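Local coordinates for protein actinorhodin polyketide putative beta-ketoacyl synthase 2 (Streptomyces coelicolor A3, PDB 1TQY) that pairs, as chain length factor, with a ketosynthase subunit in actinorhodin biosynthesis and probably helps set the length of the polyketide chain, at residues H63-D66 / L72-Q75; D66-R71 / S79-L84; A96-L101 / I154-R159; D118-E123 / F141-A146. One frame throughout, in Å; residues are numbered along the deposited sequence.

Interaction 1: H63-D66 / L72-Q75; sequences HAPD and LLPQ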
loop_
_atom_site.group_PDB
_atom_site.type_symbol
_atom_site.label_atom_id
_atom_site.label_comp_id
_atom_site.label_asym_id
_atom_site.label_seq_id
_atom_site.Cartn_x
_atom_site.Cartn_y
_atom_site.Cartn_z
ATOM N N HIS B 63 -4.852 1.507 27.189
ATOM C CA HIS B 63 -4.538 0.158 27.634
ATOM C C HIS B 63 -5.355 -0.747 26.721
ATOM O O HIS B 63 -6.557 -0.909 26.917
ATOM C CB HIS B 63 -4.944 -0.039 29.094
ATOM C CG HIS B 63 -4.528 -1.362 29.656
ATOM N ND1 HIS B 63 -5.400 -2.191 30.327
ATOM C CD2 HIS B 63 -3.339 -2.011 29.625
ATOM C CE1 HIS B 63 -4.769 -3.297 30.681
ATOM N NE2 HIS B 63 -3.517 -3.213 30.266
ATOM N N ALA B 64 -4.695 -1.333 25.727
ATOM C CA ALA B 64 -5.360 -2.184 24.748
ATOM C C ALA B 64 -6.454 -3.086 25.306
ATOM O O ALA B 64 -7.586 -3.051 24.830
ATOM C CB ALA B 64 -4.327 -3.011 23.985
ATOM N N PRO B 65 -6.139 -3.890 26.334
ATOM C CA PRO B 65 -7.137 -4.789 26.922
ATOM C C PRO B 65 -8.458 -4.116 27.266
ATOM O O PRO B 65 -9.493 -4.776 27.337
ATOM C CB PRO B 65 -6.423 -5.337 28.158
ATOM C CG PRO B 65 -4.989 -5.365 27.721
ATOM C CD PRO B 65 -4.850 -4.018 27.037
ATOM N N ASP B 66 -8.441 -2.807 27.476
ATOM C CA ASP B 66 -9.686 -2.125 27.798
ATOM C C ASP B 66 -10.438 -1.686 26.553
ATOM O O ASP B 66 -11.593 -1.275 26.637
ATOM C CB ASP B 66 -9.429 -0.906 28.688
ATOM C CG ASP B 66 -8.957 -1.288 30.083
ATOM O OD1 ASP B 66 -9.501 -2.258 30.655
ATOM O OD2 ASP B 66 -8.058 -0.609 30.616
ATOM N N LEU B 72 -8.095 -10.610 19.973
ATOM C CA LEU B 72 -7.221 -9.877 19.061
ATOM C C LEU B 72 -5.903 -9.371 19.666
ATOM O O LEU B 72 -4.979 -9.039 18.930
ATOM C CB LEU B 72 -7.992 -8.705 18.444
ATOM C CG LEU B 72 -9.152 -9.066 17.509
ATOM C CD1 LEU B 72 -9.897 -7.811 17.092
ATOM C CD2 LEU B 72 -8.606 -9.780 16.272
ATOM N N LEU B 73 -5.808 -9.322 20.994
ATOM C CA LEU B 73 -4.599 -8.841 21.657
ATOM C C LEU B 73 -3.317 -9.585 21.277
ATOM O O LEU B 73 -2.288 -8.960 20.996
ATOM C CB LEU B 73 -4.775 -8.889 23.174
ATOM C CG LEU B 73 -5.832 -7.955 23.748
ATOM C CD1 LEU B 73 -5.994 -8.245 25.241
ATOM C CD2 LEU B 73 -5.430 -6.495 23.535
ATOM N N PRO B 74 -3.358 -10.928 21.261
ATOM C CA PRO B 74 -2.194 -11.757 20.917
ATOM C C PRO B 74 -1.659 -11.556 19.500
ATOM O O PRO B 74 -0.470 -11.728 19.243
ATOM C CB PRO B 74 -2.710 -13.190 21.076
ATOM C CG PRO B 74 -3.947 -13.062 21.903
ATOM C CD PRO B 74 -4.549 -11.762 21.490
ATOM N N GLN B 75 -2.550 -11.206 18.578
ATOM C CA GLN B 75 -2.187 -11.058 17.171
ATOM C C GLN B 75 -2.080 -9.635 16.637
ATOM O O GLN B 75 -1.861 -9.437 15.442
ATOM C CB GLN B 75 -3.193 -11.828 16.303
ATOM C CG GLN B 75 -4.633 -11.313 16.418
ATOM C CD GLN B 75 -5.597 -12.007 15.473
ATOM O OE1 GLN B 75 -6.012 -13.139 15.709
ATOM N NE2 GLN B 75 -5.959 -11.326 14.396
#
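Leu73 reaches across to the start of helix 64-67 and meets Ala64 and Pro65 with the two methyls of its fork. It has more of its surface buried here than either partner. CD2 of Leu73 packs on CB of Ala64 at 3.7 Å and also lies close to the backbone N of Pro65. CD1 of Leu73 sits by CG of Pro65, 3.9 Å away, the two side chains crossing at about a right angle. CG of Leu73 is anti to its own carbonyl carbon (chi1 -65°), which sends the fork toward the helix. The contact is wholly apolar. Pro65 is also held from its own side. Its CD lies 3.5 Å above the plane of the His63 ring, over the ring centre. The ring in turn is tied down, because ND1 of His63 donates to OD2 of Asp66 at 3.1 Å. The acceptor lies in the ring plane, but the N-H comes from above the carboxylate plane. Ala64 is buried, whereas Pro65 is exposed. The arrangement is a short helical turn closed by an apolar contact, in the connection leading to helix 78-93 of the ketosynthase fold.

Interaction 2: D66-R71 / S79-L84; sequences DHIPGR and STRLAL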
loop_
_atom_site.group_PDB
_atom_site.type_symbol
_atom_site.label_atom_id
_atom_site.label_comp_id
_atom_site.label_asym_id
_atom_site.label_seq_id
_atom_site.Cartn_x
_atom_site.Cartn_y
_atom_site.Cartn_z
ATOM N N ASP B 66 -8.441 -2.807 27.476
ATOM C CA ASP B 66 -9.686 -2.125 27.798
ATOM C C ASP B 66 -10.438 -1.686 26.553
ATOM O O ASP B 66 -11.593 -1.275 26.637
ATOM C CB ASP B 66 -9.429 -0.906 28.688
ATOM C CG ASP B 66 -8.957 -1.288 30.083
ATOM O OD1 ASP B 66 -9.501 -2.258 30.655
ATOM O OD2 ASP B 66 -8.058 -0.609 30.616
ATOM N N HIS B 67 -9.800 -1.776 25.392
ATOM C CA HIS B 67 -10.457 -1.342 24.159
ATOM C C HIS B 67 -10.576 -2.434 23.096
ATOM O O HIS B 67 -11.494 -2.409 22.278
ATOM C CB HIS B 67 -9.695 -0.155 23.585
ATOM C CG HIS B 67 -9.707 1.056 24.468
ATOM N ND1 HIS B 67 -10.630 2.068 24.326
ATOM C CD2 HIS B 67 -8.901 1.423 25.493
ATOM C CE1 HIS B 67 -10.391 3.011 25.219
ATOM N NE2 HIS B 67 -9.347 2.644 25.939
ATOM N N ILE B 68 -9.647 -3.386 23.127
ATOM C CA ILE B 68 -9.595 -4.481 22.165
ATOM C C ILE B 68 -9.972 -5.836 22.799
ATOM O O ILE B 68 -9.568 -6.149 23.928
ATOM C CB ILE B 68 -8.160 -4.580 21.578
ATOM C CG1 ILE B 68 -7.800 -3.284 20.835
ATOM C CG2 ILE B 68 -8.032 -5.806 20.697
ATOM C CD1 ILE B 68 -8.743 -2.927 19.690
ATOM N N PRO B 69 -10.751 -6.658 22.072
ATOM C CA PRO B 69 -11.195 -7.985 22.524
ATOM C C PRO B 69 -10.000 -8.892 22.830
ATOM O O PRO B 69 -9.058 -8.966 22.042
ATOM C CB PRO B 69 -12.005 -8.501 21.335
ATOM C CG PRO B 69 -12.561 -7.252 20.736
ATOM C CD PRO B 69 -11.387 -6.299 20.792
ATOM N N GLY B 70 -10.044 -9.593 23.960
ATOM C CA GLY B 70 -8.940 -10.462 24.329
ATOM C C GLY B 70 -8.443 -11.374 23.218
ATOM O O GLY B 70 -7.291 -11.802 23.213
ATOM N N ARG B 71 -9.314 -11.677 22.267
ATOM C CA ARG B 71 -8.948 -12.549 21.164
ATOM C C ARG B 71 -7.935 -11.909 20.210
ATOM O O ARG B 71 -7.029 -12.577 19.707
ATOM C CB ARG B 71 -10.207 -12.916 20.394
ATOM C CG ARG B 71 -10.024 -13.987 19.357
ATOM C CD ARG B 71 -11.368 -14.285 18.751
ATOM N NE ARG B 71 -11.932 -13.089 18.127
ATOM C CZ ARG B 71 -11.427 -12.512 17.042
ATOM N NH1 ARG B 71 -10.346 -13.028 16.465
ATOM N NH2 ARG B 71 -12.002 -11.430 16.528
ATOM N N SER B 79 0.169 -0.457 16.827
ATOM C CA SER B 79 -0.446 0.364 15.777
ATOM C C SER B 79 -1.836 -0.153 15.383
ATOM O O SER B 79 -2.773 0.628 15.230
ATOM C CB SER B 79 0.440 0.401 14.525
ATOM O OG SER B 79 0.559 -0.888 13.958
ATOM N N THR B 80 -1.971 -1.464 15.217
ATOM C CA THR B 80 -3.260 -2.021 14.816
ATOM C C THR B 80 -4.356 -1.866 15.877
ATOM O O THR B 80 -5.531 -1.628 15.561
ATOM C CB THR B 80 -3.106 -3.494 14.425
ATOM O OG1 THR B 80 -2.174 -3.591 13.341
ATOM C CG2 THR B 80 -4.450 -4.078 13.990
ATOM N N ARG B 81 -3.969 -1.980 17.142
ATOM C CA ARG B 81 -4.932 -1.843 18.230
ATOM C C ARG B 81 -5.482 -0.428 18.269
ATOM O O ARG B 81 -6.670 -0.204 18.531
ATOM C CB ARG B 81 -4.275 -2.191 19.562
ATOM C CG ARG B 81 -3.773 -3.613 19.598
ATOM C CD ARG B 81 -2.989 -3.833 20.853
ATOM N NE ARG B 81 -2.504 -5.200 21.008
ATOM C CZ ARG B 81 -1.798 -5.598 22.060
ATOM N NH1 ARG B 81 -1.509 -4.726 23.025
ATOM N NH2 ARG B 81 -1.386 -6.852 22.152
ATOM N N LEU B 82 -4.606 0.533 18.002
ATOM C CA LEU B 82 -5.006 1.929 17.974
ATOM C C LEU B 82 -5.949 2.170 16.791
ATOM O O LEU B 82 -6.962 2.853 16.931
ATOM C CB LEU B 82 -3.763 2.819 17.871
ATOM C CG LEU B 82 -2.931 2.834 19.155
ATOM C CD1 LEU B 82 -1.505 3.271 18.867
ATOM C CD2 LEU B 82 -3.587 3.740 20.159
ATOM N N ALA B 83 -5.623 1.584 15.642
ATOM C CA ALA B 83 -6.435 1.722 14.438
ATOM C C ALA B 83 -7.822 1.108 14.619
ATOM O O ALA B 83 -8.810 1.660 14.148
ATOM C CB ALA B 83 -5.725 1.061 13.254
ATOM N N LEU B 84 -7.890 -0.043 15.280
ATOM C CA LEU B 84 -9.173 -0.702 15.509
ATOM C C LEU B 84 -10.004 0.139 16.479
ATOM O O LEU B 84 -11.212 0.256 16.321
ATOM C CB LEU B 84 -8.967 -2.112 16.090
ATOM C CG LEU B 84 -8.401 -3.214 15.173
ATOM C CD1 LEU B 84 -7.976 -4.419 16.003
ATOM C CD2 LEU B 84 -9.461 -3.620 14.152
#
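Ile68 points its longer branch at helix 78-93 and meets both Arg81 and Leu84, one turn apart. Its side chain stands at about a right angle to each of theirs. CD1 of Ile68 lies 3.7 Å from CB of Leu84 and a little farther from CD1 of the same leucine. CG1 of Ile68 meets CB of Arg81 at 3.9 Å. CD1 of Ile68 also touches the carbonyl O of Arg81 at 3.6 Å. CG1 is anti to the carbonyl carbon of Ile68 (chi1 -62°), and this torsion directs the CG1-CD1 branch to the helix. The contact is an apolar side chain of a connecting segment set against a helix of the ketosynthase N-terminal half, part of the thiolase-like fold. It is buried. The inward face of the helix packs on strand 189-196, where Leu82 and Ala83 touch Val195. Of the Arg81 side chain, CB makes the contact with Ile68. From CG to NE its chain is extended, and the polar end goes elsewhere: NH2 bonds to the carbonyl O of Leu73, and NE bonds to OG1 of Thr76. The carbonyl O of Arg81 is also hydrogen-bonded, to OG1 of Thr85.

Interaction 3: A96-L101 / I154-R159; sequences ADPESL and IRHGMR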
loop_
_atom_site.group_PDB
_atom_site.type_symbol
_atom_site.label_atom_id
_atom_site.label_comp_id
_atom_site.label_asym_id
_atom_site.label_seq_id
_atom_site.Cartn_x
_atom_site.Cartn_y
_atom_site.Cartn_z
ATOM N N ALA B 96 -23.246 4.669 12.476
ATOM C CA ALA B 96 -23.344 3.696 11.395
ATOM C C ALA B 96 -23.209 2.290 11.965
ATOM O O ALA B 96 -22.273 2.000 12.709
ATOM C CB ALA B 96 -22.259 3.946 10.354
ATOM N N ASP B 97 -24.149 1.421 11.618
ATOM C CA ASP B 97 -24.132 0.048 12.102
ATOM C C ASP B 97 -23.792 -0.918 10.974
ATOM O O ASP B 97 -24.644 -1.240 10.153
ATOM C CB ASP B 97 -25.496 -0.319 12.688
ATOM C CG ASP B 97 -25.550 -1.749 13.192
ATOM O OD1 ASP B 97 -26.659 -2.201 13.561
ATOM O OD2 ASP B 97 -24.492 -2.419 13.222
ATOM N N PRO B 98 -22.538 -1.398 10.928
ATOM C CA PRO B 98 -22.068 -2.334 9.899
ATOM C C PRO B 98 -22.981 -3.551 9.741
ATOM O O PRO B 98 -23.130 -4.089 8.646
ATOM C CB PRO B 98 -20.683 -2.728 10.398
ATOM C CG PRO B 98 -20.233 -1.521 11.141
ATOM C CD PRO B 98 -21.468 -1.105 11.897
ATOM N N GLU B 99 -23.584 -3.989 10.842
ATOM C CA GLU B 99 -24.465 -5.145 10.802
ATOM C C GLU B 99 -25.791 -4.811 10.152
ATOM O O GLU B 99 -26.521 -5.698 9.710
ATOM C CB GLU B 99 -24.688 -5.666 12.215
ATOM C CG GLU B 99 -23.409 -6.164 12.853
ATOM C CD GLU B 99 -23.590 -6.557 14.302
ATOM O OE1 GLU B 99 -24.443 -7.431 14.576
ATOM O OE2 GLU B 99 -22.877 -5.992 15.169
ATOM N N SER B 100 -26.091 -3.523 10.082
ATOM C CA SER B 100 -27.333 -3.073 9.483
ATOM C C SER B 100 -27.145 -2.582 8.047
ATOM O O SER B 100 -28.088 -2.095 7.424
ATOM C CB SER B 100 -27.938 -1.969 10.346
ATOM O OG SER B 100 -29.197 -1.561 9.844
ATOM N N LEU B 101 -25.929 -2.715 7.521
ATOM C CA LEU B 101 -25.644 -2.283 6.156
ATOM C C LEU B 101 -25.175 -3.451 5.293
ATOM O O LEU B 101 -24.631 -4.432 5.798
ATOM C CB LEU B 101 -24.577 -1.184 6.164
ATOM C CG LEU B 101 -24.951 0.113 6.887
ATOM C CD1 LEU B 101 -23.726 0.990 7.038
ATOM C CD2 LEU B 101 -26.044 0.837 6.108
ATOM N N ILE B 154 -12.524 -7.325 8.751
ATOM C CA ILE B 154 -13.027 -8.498 9.457
ATOM C C ILE B 154 -13.862 -8.151 10.683
ATOM O O ILE B 154 -14.907 -8.756 10.927
ATOM C CB ILE B 154 -11.857 -9.391 9.912
ATOM C CG1 ILE B 154 -11.122 -9.929 8.689
ATOM C CG2 ILE B 154 -12.364 -10.541 10.780
ATOM C CD1 ILE B 154 -9.895 -10.705 9.031
ATOM N N ARG B 155 -13.405 -7.175 11.456
ATOM C CA ARG B 155 -14.125 -6.816 12.657
ATOM C C ARG B 155 -15.490 -6.196 12.404
ATOM O O ARG B 155 -16.381 -6.305 13.242
ATOM C CB ARG B 155 -13.306 -5.860 13.522
ATOM C CG ARG B 155 -13.740 -5.914 14.971
ATOM C CD ARG B 155 -13.339 -4.674 15.712
ATOM N NE ARG B 155 -13.632 -4.760 17.136
ATOM C CZ ARG B 155 -13.425 -3.760 17.984
ATOM N NH1 ARG B 155 -12.930 -2.612 17.540
ATOM N NH2 ARG B 155 -13.705 -3.907 19.272
ATOM N N HIS B 156 -15.675 -5.547 11.262
ATOM C CA HIS B 156 -16.963 -4.923 11.010
ATOM C C HIS B 156 -17.752 -5.574 9.886
ATOM O O HIS B 156 -18.844 -5.125 9.541
ATOM C CB HIS B 156 -16.751 -3.429 10.762
ATOM C CG HIS B 156 -16.061 -2.743 11.899
ATOM N ND1 HIS B 156 -16.690 -2.471 13.095
ATOM C CD2 HIS B 156 -14.770 -2.365 12.059
ATOM C CE1 HIS B 156 -15.816 -1.959 13.945
ATOM N NE2 HIS B 156 -14.644 -1.884 13.342
ATOM N N GLY B 157 -17.207 -6.654 9.339
ATOM C CA GLY B 157 -17.882 -7.359 8.267
ATOM C C GLY B 157 -18.035 -6.522 7.015
ATOM O O GLY B 157 -19.077 -6.545 6.352
ATOM N N MET B 158 -16.985 -5.775 6.686
ATOM C CA MET B 158 -16.998 -4.931 5.494
ATOM C C MET B 158 -16.361 -5.719 4.357
ATOM O O MET B 158 -15.220 -6.141 4.474
ATOM C CB MET B 158 -16.241 -3.632 5.775
ATOM C CG MET B 158 -16.908 -2.827 6.866
ATOM S SD MET B 158 -16.187 -1.211 7.162
ATOM C CE MET B 158 -17.222 -0.672 8.565
ATOM N N ARG B 159 -17.102 -5.922 3.269
ATOM C CA ARG B 159 -16.602 -6.721 2.154
ATOM C C ARG B 159 -16.416 -6.014 0.820
ATOM O O ARG B 159 -16.013 -6.640 -0.160
ATOM C CB ARG B 159 -17.513 -7.933 1.954
ATOM C CG ARG B 159 -17.649 -8.775 3.211
ATOM C CD ARG B 159 -18.098 -10.190 2.913
ATOM N NE ARG B 159 -17.946 -11.011 4.109
ATOM C CZ ARG B 159 -18.764 -10.961 5.154
ATOM N NH1 ARG B 159 -19.804 -10.139 5.144
ATOM N NH2 ARG B 159 -18.513 -11.704 6.219
#
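Pro98 carries most of the buried surface, meeting His156 and Met158 with its ring. CG of Pro98 is 4.0 Å from CB of His156, the two side chains lying side by side and pointing the same way. CG of Pro98 also makes an apolar contact with the methyl CE of Met158 at 4.1 Å. The Met158 chain is extended beyond CG, which carries the methyl out to the proline. The packing is tight at the backbone: CB of Pro98 lies 3.1 Å from the carbonyl O of His156. Polar bonds shape each segment separately. Within 96-101, OD2 of Asp97 accepts from the backbone N of Glu99 at 3.0 Å, forming an Asx turn around Pro98. The backbone N of Ser100 also bonds to O of Asp97 at 2.7 Å. In 154-159, Gly157 has positive phi (64°) where the chain leaves helix 147-156. Two bonds there go to outside partners: O of Met158 bonds to OG of Ser153, and Arg159 makes backbone hydrogen bonds to a neighbouring subunit. Pro98, His156 and Met158 all touch Leu91 of helix 78-93, Pro98 and Met158 touch Met106 of strand 106-111, and Met158 reaches Val191 of strand 189-196.

Interaction 4: D118-E123 / F141-A146; sequences DFTHRE and FAWFYA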
loop_
_atom_site.group_PDB
_atom_site.type_symbol
_atom_site.label_atom_id
_atom_site.label_comp_id
_atom_site.label_asym_id
_atom_site.label_seq_id
_atom_site.Cartn_x
_atom_site.Cartn_y
_atom_site.Cartn_z
ATOM N N ASP B 118 6.849 -3.057 16.004
ATOM C CA ASP B 118 7.168 -3.543 17.339
ATOM C C ASP B 118 7.005 -5.062 17.316
ATOM O O ASP B 118 7.864 -5.807 17.785
ATOM C CB ASP B 118 6.226 -2.956 18.394
ATOM C CG ASP B 118 6.476 -3.543 19.786
ATOM O OD1 ASP B 118 7.406 -3.092 20.481
ATOM O OD2 ASP B 118 5.742 -4.461 20.174
ATOM N N PHE B 119 5.895 -5.515 16.750
ATOM C CA PHE B 119 5.621 -6.937 16.669
ATOM C C PHE B 119 6.689 -7.676 15.871
ATOM O O PHE B 119 7.223 -8.684 16.328
ATOM C CB PHE B 119 4.239 -7.189 16.043
ATOM C CG PHE B 119 3.726 -8.594 16.248
ATOM C CD1 PHE B 119 4.272 -9.665 15.544
ATOM C CD2 PHE B 119 2.725 -8.847 17.183
ATOM C CE1 PHE B 119 3.835 -10.968 15.767
ATOM C CE2 PHE B 119 2.282 -10.149 17.414
ATOM C CZ PHE B 119 2.840 -11.211 16.703
ATOM N N THR B 120 7.025 -7.182 14.686
ATOM C CA THR B 120 8.016 -7.893 13.885
ATOM C C THR B 120 9.419 -7.893 14.501
ATOM O O THR B 120 10.171 -8.851 14.323
ATOM C CB THR B 120 8.061 -7.351 12.418
ATOM O OG1 THR B 120 8.692 -8.320 11.582
ATOM C CG2 THR B 120 8.860 -6.053 12.321
ATOM N N HIS B 121 9.776 -6.826 15.218
ATOM C CA HIS B 121 11.095 -6.761 15.851
ATOM C C HIS B 121 11.221 -7.912 16.854
ATOM O O HIS B 121 12.220 -8.639 16.871
ATOM C CB HIS B 121 11.281 -5.421 16.567
ATOM C CG HIS B 121 12.631 -5.243 17.201
ATOM N ND1 HIS B 121 12.934 -4.159 17.997
ATOM C CD2 HIS B 121 13.743 -6.019 17.186
ATOM C CE1 HIS B 121 14.172 -4.274 18.444
ATOM N NE2 HIS B 121 14.684 -5.393 17.969
ATOM N N ARG B 122 10.199 -8.093 17.682
ATOM C CA ARG B 122 10.224 -9.177 18.665
ATOM C C ARG B 122 10.318 -10.532 17.963
ATOM O O ARG B 122 10.974 -11.454 18.461
ATOM C CB ARG B 122 8.969 -9.126 19.552
ATOM C CG ARG B 122 8.795 -7.803 20.275
ATOM C CD ARG B 122 7.440 -7.671 20.926
ATOM N NE ARG B 122 7.289 -6.347 21.515
ATOM C CZ ARG B 122 8.012 -5.897 22.536
ATOM N NH1 ARG B 122 8.931 -6.673 23.090
ATOM N NH2 ARG B 122 7.836 -4.663 22.988
ATOM N N GLU B 123 9.677 -10.670 16.806
ATOM C CA GLU B 123 9.733 -11.952 16.095
ATOM C C GLU B 123 11.116 -12.178 15.500
ATOM O O GLU B 123 11.583 -13.317 15.408
ATOM C CB GLU B 123 8.647 -12.024 15.008
ATOM C CG GLU B 123 7.214 -12.124 15.552
ATOM C CD GLU B 123 7.039 -13.226 16.604
ATOM O OE1 GLU B 123 7.626 -14.321 16.432
ATOM O OE2 GLU B 123 6.296 -12.997 17.593
ATOM N N PHE B 141 0.762 -12.132 9.605
ATOM C CA PHE B 141 -0.150 -11.057 9.235
ATOM C C PHE B 141 -0.193 -9.867 10.190
ATOM O O PHE B 141 -0.911 -8.902 9.936
ATOM C CB PHE B 141 -1.569 -11.601 9.065
ATOM C CG PHE B 141 -2.175 -12.119 10.341
ATOM C CD1 PHE B 141 -2.183 -13.481 10.623
ATOM C CD2 PHE B 141 -2.739 -11.243 11.259
ATOM C CE1 PHE B 141 -2.743 -13.964 11.803
ATOM C CE2 PHE B 141 -3.302 -11.717 12.444
ATOM C CZ PHE B 141 -3.304 -13.080 12.711
ATOM N N ALA B 142 0.555 -9.930 11.287
ATOM C CA ALA B 142 0.568 -8.831 12.256
ATOM C C ALA B 142 1.473 -7.688 11.825
ATOM O O ALA B 142 1.312 -6.564 12.287
ATOM C CB ALA B 142 1.005 -9.343 13.612
ATOM N N TRP B 143 2.414 -7.974 10.933
ATOM C CA TRP B 143 3.362 -6.966 10.467
ATOM C C TRP B 143 3.069 -6.306 9.115
ATOM O O TRP B 143 3.155 -5.087 9.005
ATOM C CB TRP B 143 4.759 -7.584 10.398
ATOM C CG TRP B 143 5.755 -6.736 9.642
ATOM C CD1 TRP B 143 6.203 -5.493 9.991
ATOM C CD2 TRP B 143 6.377 -7.050 8.388
ATOM N NE1 TRP B 143 7.061 -5.014 9.030
ATOM C CE2 TRP B 143 7.186 -5.948 8.036
ATOM C CE3 TRP B 143 6.327 -8.154 7.526
ATOM C CZ2 TRP B 143 7.939 -5.913 6.858
ATOM C CZ3 TRP B 143 7.077 -8.122 6.353
ATOM C CH2 TRP B 143 7.873 -7.004 6.031
ATOM N N PHE B 144 2.742 -7.109 8.099
ATOM C CA PHE B 144 2.522 -6.591 6.750
ATOM C C PHE B 144 1.683 -5.312 6.697
ATOM O O PHE B 144 0.831 -5.062 7.562
ATOM C CB PHE B 144 2.018 -7.713 5.786
ATOM C CG PHE B 144 0.527 -8.001 5.830
ATOM C CD1 PHE B 144 -0.179 -8.027 7.031
ATOM C CD2 PHE B 144 -0.157 -8.312 4.646
ATOM C CE1 PHE B 144 -1.555 -8.362 7.057
ATOM C CE2 PHE B 144 -1.523 -8.648 4.653
ATOM C CZ PHE B 144 -2.226 -8.674 5.861
ATOM N N TYR B 145 1.969 -4.481 5.697
ATOM C CA TYR B 145 1.321 -3.181 5.563
ATOM C C TYR B 145 -0.193 -3.176 5.449
ATOM O O TYR B 145 -0.838 -2.232 5.878
ATOM C CB TYR B 145 1.983 -2.431 4.408
ATOM C CG TYR B 145 3.482 -2.371 4.631
ATOM C CD1 TYR B 145 4.035 -1.510 5.586
ATOM C CD2 TYR B 145 4.328 -3.297 4.020
ATOM C CE1 TYR B 145 5.387 -1.590 5.938
ATOM C CE2 TYR B 145 5.680 -3.387 4.368
ATOM C CZ TYR B 145 6.197 -2.532 5.335
ATOM O OH TYR B 145 7.507 -2.673 5.728
ATOM N N ALA B 146 -0.766 -4.242 4.898
ATOM C CA ALA B 146 -2.214 -4.322 4.760
ATOM C C ALA B 146 -2.939 -4.642 6.070
ATOM O O ALA B 146 -4.155 -4.497 6.142
ATOM C CB ALA B 146 -2.573 -5.377 3.726
#
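Phe119 and Ala142 form a CH-pi contact where helix 117-129 packs on the end of helix 139-142, within the ketosynthase N-terminal half. CB of Ala142 stands 3.7 Å from the centroid of the Phe119 ring, only 6° off the ring normal, so the methyl sits almost directly above the ring centre. Beside it, Thr120 lies over the indole of Trp143. CB of Thr120 is 3.6 Å from CD1 of Trp143, and CG2 of Thr120 approaches NE1 of Trp143 at 3.9 Å. OG1 of Thr120 is above the same ring, offset toward its rim. CG of Trp143 is anti to its backbone N (chi1 167°), which brings the five-membered part of the indole up to the threonine. The next shell helps position these groups. The Thr120 hydroxyl, OG1, bonds to OE2 of Glu139, and the backbone N of Phe119 bonds to OD1 of Asp77. Trp143 is hydrogen-bonded through its backbone to Gly116. Farther out, the ring of His121 stacks on an aromatic side chain of a neighbouring subunit. On the helix itself, NE of Arg122 makes a salt bridge with OD2 of Asp118 at 2.8 Å, with an N-H...O angle of 164°.

Interactions 2 and 4 are buried, while interactions 1 and 3 are partly buried and lie nearer the surface. Interactions 1 and 2 share Asp66 and helix 64-67, with centres about 5 Å apart. The Leu73 carbonyl, bonded to Arg81, and the packing of Leu73 on Ile68 join them. Interaction 4 meets interaction 1 through Gln75, which touches Phe141 and Ala142. Interaction 3 reaches interaction 2 through Arg155, beside Pro69 and Leu84. No hydrogen bond crosses any of the four contacts. Interactions 1 and 2 use aliphatic branches and interaction 3 mainly a proline ring, whereas interaction 4 alone rests on aromatic faces. Interactions 3 and 4 both have residues that reach a neighbouring subunit.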